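PDB 3U2A: GGDEF family protein from Caulobacter vibrioides, which contains a PAS-fold domain of the PdeA-like family, a class of domain that commonly serves in sensing and in protein-protein association. Local coordinates for residues V24-W29 with A110-P115; A58-A63 with Q70-L75. All blocks are in the same frame, centred on the assembly; numbering follows the deposited sequence.

Overall arrangement
Both contacts lie within one PdeA-like PAS domain. Interaction 1 joins strands 25-30 and 109-113, the central pair of an antiparallel sheet, and lies about 4 Å, centre to centre, from the middle of the chain. Interaction 2 pairs helices 56-62 and 68-75, which belong to the connection between strands 53-54 and 83-86, so along the chain it falls between the two halves of interaction 1. Their centres are 13 Å apart. The two meet where Trp29 NE1 comes within 2.8 Å of Leu75 O, probably a hydrogen bond, and where Trp27 packs on Val74. Indoles of strand 25-30 thus tie the helical layer to the sheet.

Interaction 1 (V24-W29 with A110-P115); sequences VALWIW and AGVVAP
Trp27 lies flat over the backbone of Ala110 and Gly111 at the centre of the PAS-fold sheet, where strands 25-30 and 109-113 run antiparallel. Four backbone hydrogen bonds make the ladder: Ala25 and Val113 exchange two, as do Trp27 and Gly111, while Leu26-Val112 and Ile28-Ala110 are the non-hydrogen-bonded pairs.

The Trp27 indole shares its face of the sheet with Ala25 and Val113. Its CG stands between the backbone N and the carbonyl carbon (chi1 58°), which turns the ring across the neighbouring strand. Gly111 N lies 3.5 Å above the middle of the ring plane, and Gly111 CA makes a CH-pi contact 3.9 Å from the centroid of the five-membered ring. The glycine backbone is thus stacked directly against the indole face. The ring's other neighbours include Leu38 and Trp98. Beside the indole, Val113 CG1 occupies the corresponding position between N and carbonyl carbon (chi1 52°), bringing it 3.6 Å from Ala25 CB.

On the reverse face, Leu26 CD2 packs on Val112 CG2 in the conformer given for the valine, the side chains meeting at a slant. Ile28 CG1 rests 3.9 Å from Ala110 CB in the next pair along. This face takes part in the dimer: Leu26, Ile28, Ala110 and Val112 pack on Trp10, Ala14, Ala21 and Ala22 of the second subunit, respectively. At the far end of the ladder, Val24 CG2, in the conformer given, meets Ala114 CB.

The indole edge also meets a carbonyl. Val112 O lies in the ring plane and accepts a weak hydrogen bond from Trp27 NE1, 3.0 Å long and bent to 147° at the hydrogen.

Interaction 2 (A58-A63 with Q70-L75); sequences AFRALA and QAEEVL
Two short helices in the layer beside the sheet of the PAS fold, 56-62 and 68-75, pack antiparallel through Phe59 and Arg60 on one side and Ala71, Glu72, Val74 and Leu75 on the other. The axes of segments 58-62 and 70-75 approach to 9.9 Å, with 158° between their directions, and the chain reverses between them in a brief connection.

Phe59 is the apolar centre. Its ring reaches the second helix because chi1 (174°) sets CG trans to the backbone N. Leu75 and Phe59 run alongside each other, pointing opposite ways, and the leucine lays CD2 over one face of the ring, 4.2 Å from the centroid, while CD1 comes against Phe59 CD2. The ring's rim meets the backbone: Ala71 O lies near the ring plane, 3.2 Å from Phe59 CE2, and Ala71 CB touches the same carbon. Val74 crosses the phenyl at about a right angle, its CB 3.9 Å from Phe59 CZ. Phe88 and Trp98 are further aromatic neighbours of Phe59, the latter meeting it edge-to-face. Just past the end of the first helix, Ala63 CB packs on Ala71 CB, a small-residue contact that continues the apolar seam.

Arg60 and Glu72 add a partly exposed salt bridge along the margin. The arginine is extended from CG to NE, whereas Glu72 bends at chi2, which brings its carboxylate to the edge of the guanidinium; the two planes are only 16° apart. The grip is side-on, with both oxygens using syn lone pairs, a pairing that should restrict rotation of either group. Leu75 CD1 lies over a face of the guanidinium, linking this ion pair to the Phe59 cluster. Arg60 NE bonds Glu72 OE2 at 2.8 Å, and Arg60 NH2 bonds Glu72 OE1 at 3.0 Å.

Interaction 1 (V24-W29 with A110-P115)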
loop_
_atom_site.group_PDB
_atom_site.type_symbol
_atom_site.label_atom_id
_atom_site.label_comp_id
_atom_site.label_asym_id
_atom_site.label_seq_id
_atom_site.Cartn_x
_atom_site.Cartn_y
_atom_site.Cartn_z
ATOM N N VAL A 24 4.335 -4.389 1.861
ATOM C CA VAL A 24 3.299 -4.322 0.827
ATOM C C VAL A 24 3.977 -4.183 -0.553
ATOM O O VAL A 24 5.108 -3.676 -0.642
ATOM C CB VAL A 24 2.356 -3.101 1.139
ATOM C CG1 VAL A 24 1.652 -2.536 -0.107
ATOM C CG2 VAL A 24 1.354 -3.460 2.232
ATOM N N ALA A 25 3.290 -4.592 -1.618
ATOM C CA ALA A 25 3.765 -4.320 -2.972
ATOM C C ALA A 25 2.650 -3.693 -3.814
ATOM O O ALA A 25 1.458 -3.821 -3.498
ATOM C CB ALA A 25 4.312 -5.582 -3.646
ATOM N N LEU A 26 3.043 -2.986 -4.866
ATOM C CA LEU A 26 2.084 -2.439 -5.808
ATOM C C LEU A 26 2.110 -3.294 -7.071
ATOM O O LEU A 26 3.138 -3.862 -7.415
ATOM C CB LEU A 26 2.438 -0.989 -6.126
ATOM C CG LEU A 26 2.569 -0.022 -4.935
ATOM C CD1 LEU A 26 2.986 1.374 -5.398
ATOM C CD2 LEU A 26 1.259 0.036 -4.133
ATOM N N TRP A 27 0.974 -3.388 -7.747
ATOM C CA TRP A 27 0.878 -4.182 -8.970
ATOM C C TRP A 27 0.064 -3.450 -10.024
ATOM O O TRP A 27 -0.856 -2.666 -9.701
ATOM C CB TRP A 27 0.290 -5.580 -8.694
ATOM C CG TRP A 27 -1.100 -5.575 -8.061
ATOM C CD1 TRP A 27 -1.392 -5.554 -6.732
ATOM C CD2 TRP A 27 -2.360 -5.601 -8.749
ATOM N NE1 TRP A 27 -2.760 -5.555 -6.543
ATOM C CE2 TRP A 27 -3.378 -5.596 -7.762
ATOM C CE3 TRP A 27 -2.731 -5.635 -10.102
ATOM C CZ2 TRP A 27 -4.745 -5.612 -8.084
ATOM C CZ3 TRP A 27 -4.094 -5.657 -10.426
ATOM C CH2 TRP A 27 -5.085 -5.639 -9.421
ATOM N N ILE A 28 0.442 -3.686 -11.280
ATOM C CA ILE A 28 -0.343 -3.285 -12.441
ATOM C C ILE A 28 -0.465 -4.495 -13.364
ATOM O O ILE A 28 0.530 -5.160 -13.656
ATOM C CB ILE A 28 0.284 -2.085 -13.193
ATOM C CG1 ILE A 28 0.288 -0.837 -12.297
ATOM C CG2 ILE A 28 -0.493 -1.787 -14.483
ATOM C CD1 ILE A 28 1.106 0.316 -12.826
ATOM N N TRP A 29 -1.692 -4.766 -13.807
ATOM C CA TRP A 29 -1.977 -5.896 -14.694
ATOM C C TRP A 29 -2.479 -5.380 -16.039
ATOM O O TRP A 29 -3.453 -4.611 -16.114
ATOM C CB TRP A 29 -2.965 -6.875 -14.020
ATOM C CG TRP A 29 -3.620 -7.871 -14.963
ATOM C CD1 TRP A 29 -4.967 -8.094 -15.124
ATOM C CD2 TRP A 29 -2.956 -8.772 -15.857
ATOM N NE1 TRP A 29 -5.174 -9.070 -16.075
ATOM C CE2 TRP A 29 -3.956 -9.502 -16.537
ATOM C CE3 TRP A 29 -1.609 -9.030 -16.154
ATOM C CZ2 TRP A 29 -3.650 -10.472 -17.499
ATOM C CZ3 TRP A 29 -1.306 -9.993 -17.105
ATOM C CH2 TRP A 29 -2.324 -10.701 -17.769
ATOM N N ALA A 110 -4.952 -2.177 -11.412
ATOM C CA ALA A 110 -3.815 -1.866 -10.542
ATOM C C ALA A 110 -4.243 -1.947 -9.087
ATOM O O ALA A 110 -5.429 -1.880 -8.787
ATOM C CB ALA A 110 -3.277 -0.463 -10.867
ATOM N N GLY A 111 -3.283 -2.053 -8.175
ATOM C CA GLY A 111 -3.626 -2.050 -6.772
ATOM C C GLY A 111 -2.475 -2.406 -5.868
ATOM O O GLY A 111 -1.300 -2.236 -6.231
ATOM N N VAL A 112 -2.844 -2.883 -4.683
ATOM C CA VAL A 112 -1.886 -3.282 -3.651
ATOM C C VAL A 112 -1.982 -4.777 -3.361
ATOM O O VAL A 112 -3.036 -5.406 -3.566
ATOM C CB VAL A 112 -2.089 -2.455 -2.339
ATOM C CG1 VAL A 112 -1.283 -3.027 -1.170
ATOM C CG2 VAL A 112 -1.685 -1.015 -2.567
ATOM N N VAL A 113 -0.879 -5.351 -2.907
ATOM C CA VAL A 113 -0.893 -6.704 -2.389
ATOM C C VAL A 113 -0.224 -6.664 -1.018
ATOM O O VAL A 113 0.819 -6.011 -0.822
ATOM C CB VAL A 113 -0.273 -7.746 -3.365
ATOM C CG1 VAL A 113 1.113 -7.322 -3.826
ATOM C CG2 VAL A 113 -0.229 -9.116 -2.727
ATOM N N ALA A 114 -0.869 -7.319 -0.063
ATOM C CA ALA A 114 -0.479 -7.219 1.333
ATOM C C ALA A 114 -0.528 -8.577 1.995
ATOM O O ALA A 114 -1.310 -9.428 1.590
ATOM C CB ALA A 114 -1.399 -6.255 2.049
ATOM N N PRO A 115 0.298 -8.782 3.032
ATOM C CA PRO A 115 0.217 -10.057 3.757
ATOM C C PRO A 115 -1.003 -10.066 4.650
ATOM O O PRO A 115 -1.278 -9.081 5.336
ATOM C CB PRO A 115 1.496 -10.079 4.599
ATOM C CG PRO A 115 1.992 -8.704 4.634
ATOM C CD PRO A 115 1.277 -7.858 3.626
#

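Interaction 2 (A58-A63 with Q70-L75)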
loop_
_atom_site.group_PDB
_atom_site.type_symbol
_atom_site.label_atom_id
_atom_site.label_comp_id
_atom_site.label_asym_id
_atom_site.label_seq_id
_atom_site.Cartn_x
_atom_site.Cartn_y
_atom_site.Cartn_z
ATOM N N ALA A 58 3.118 -17.282 -15.585
ATOM C CA ALA A 58 4.059 -17.318 -14.467
ATOM C C ALA A 58 3.338 -17.054 -13.138
ATOM O O ALA A 58 3.618 -17.699 -12.121
ATOM C CB ALA A 58 5.193 -16.312 -14.685
ATOM N N PHE A 59 2.417 -16.096 -13.168
ATOM C CA PHE A 59 1.591 -15.734 -12.028
ATOM C C PHE A 59 0.764 -16.948 -11.561
ATOM O O PHE A 59 0.806 -17.322 -10.375
ATOM C CB PHE A 59 0.707 -14.542 -12.422
ATOM C CG PHE A 59 -0.321 -14.144 -11.384
ATOM C CD1 PHE A 59 -0.011 -13.206 -10.405
ATOM C CD2 PHE A 59 -1.612 -14.681 -11.413
ATOM C CE1 PHE A 59 -0.964 -12.809 -9.461
ATOM C CE2 PHE A 59 -2.562 -14.299 -10.475
ATOM C CZ PHE A 59 -2.236 -13.361 -9.497
ATOM N N ARG A 60 0.042 -17.576 -12.487
ATOM C CA ARG A 60 -0.784 -18.757 -12.145
ATOM C C ARG A 60 0.058 -19.902 -11.593
ATOM O O ARG A 60 -0.356 -20.588 -10.648
ATOM C CB ARG A 60 -1.552 -19.245 -13.355
ATOM C CG ARG A 60 -2.566 -18.273 -13.880
ATOM C CD ARG A 60 -3.246 -18.849 -15.100
ATOM N NE ARG A 60 -4.110 -17.856 -15.728
ATOM C CZ ARG A 60 -3.885 -17.309 -16.918
ATOM N NH1 ARG A 60 -2.833 -17.670 -17.644
ATOM N NH2 ARG A 60 -4.732 -16.408 -17.392
ATOM N N ALA A 61 1.244 -20.092 -12.174
ATOM C CA ALA A 61 2.142 -21.183 -11.804
ATOM C C ALA A 61 2.689 -21.039 -10.382
ATOM O O ALA A 61 3.003 -22.030 -9.733
ATOM C CB ALA A 61 3.289 -21.298 -12.813
ATOM N N LEU A 62 2.785 -19.808 -9.898
ATOM C CA LEU A 62 3.306 -19.549 -8.568
ATOM C C LEU A 62 2.256 -19.737 -7.470
ATOM O O LEU A 62 2.606 -20.035 -6.333
ATOM C CB LEU A 62 3.930 -18.146 -8.487
ATOM C CG LEU A 62 4.851 -17.898 -7.275
ATOM C CD1 LEU A 62 6.102 -18.772 -7.321
ATOM C CD2 LEU A 62 5.225 -16.437 -7.162
ATOM N N ALA A 63 0.980 -19.551 -7.802
ATOM C CA ALA A 63 -0.108 -19.826 -6.867
ATOM C C ALA A 63 -0.065 -21.293 -6.423
ATOM O O ALA A 63 0.311 -22.166 -7.211
ATOM C CB ALA A 63 -1.448 -19.512 -7.506
ATOM N N GLN A 70 -8.857 -18.518 -7.040
ATOM C CA GLN A 70 -8.701 -17.222 -6.375
ATOM C C GLN A 70 -7.657 -16.315 -7.045
ATOM O O GLN A 70 -7.913 -15.129 -7.236
ATOM C CB GLN A 70 -8.438 -17.387 -4.873
ATOM C CG GLN A 70 -9.705 -17.315 -4.000
ATOM C CD GLN A 70 -10.439 -15.963 -4.093
ATOM O OE1 GLN A 70 -9.968 -14.932 -3.588
ATOM N NE2 GLN A 70 -11.602 -15.974 -4.739
ATOM N N ALA A 71 -6.502 -16.875 -7.431
ATOM C CA ALA A 71 -5.491 -16.151 -8.230
ATOM C C ALA A 71 -6.063 -15.527 -9.507
ATOM O O ALA A 71 -5.718 -14.394 -9.876
ATOM C CB ALA A 71 -4.320 -17.074 -8.580
ATOM N N GLU A 72 -6.937 -16.281 -10.179
ATOM C CA GLU A 72 -7.524 -15.849 -11.438
ATOM C C GLU A 72 -8.390 -14.617 -11.274
ATOM O O GLU A 72 -8.555 -13.851 -12.236
ATOM C CB GLU A 72 -8.335 -16.980 -12.078
ATOM C CG GLU A 72 -8.457 -16.872 -13.601
ATOM C CD GLU A 72 -7.092 -16.881 -14.301
ATOM O OE1 GLU A 72 -6.938 -16.162 -15.305
ATOM O OE2 GLU A 72 -6.164 -17.588 -13.842
ATOM N N GLU A 73 -8.944 -14.427 -10.071
ATOM C CA GLU A 73 -9.760 -13.243 -9.777
ATOM C C GLU A 73 -8.978 -11.932 -9.928
ATOM O O GLU A 73 -9.578 -10.884 -10.182
ATOM C CB GLU A 73 -10.412 -13.336 -8.395
ATOM C CG GLU A 73 -11.477 -14.437 -8.261
ATOM C CD GLU A 73 -12.619 -14.281 -9.253
ATOM O OE1 GLU A 73 -13.188 -13.179 -9.334
ATOM O OE2 GLU A 73 -12.943 -15.259 -9.958
ATOM N N VAL A 74 -7.651 -11.989 -9.777
ATOM C CA VAL A 74 -6.794 -10.846 -10.091
ATOM C C VAL A 74 -6.744 -10.551 -11.608
ATOM O O VAL A 74 -6.903 -9.394 -12.024
ATOM C CB VAL A 74 -5.351 -11.004 -9.520
ATOM C CG1 VAL A 74 -4.503 -9.781 -9.871
ATOM C CG2 VAL A 74 -5.381 -11.222 -8.005
ATOM N N LEU A 75 -6.545 -11.596 -12.416
ATOM C CA LEU A 75 -6.264 -11.462 -13.861
ATOM C C LEU A 75 -7.493 -11.290 -14.742
ATOM O O LEU A 75 -7.376 -10.748 -15.847
ATOM C CB LEU A 75 -5.511 -12.685 -14.383
ATOM C CG LEU A 75 -4.223 -13.118 -13.670
ATOM C CD1 LEU A 75 -3.772 -14.458 -14.243
ATOM C CD2 LEU A 75 -3.131 -12.064 -13.824
#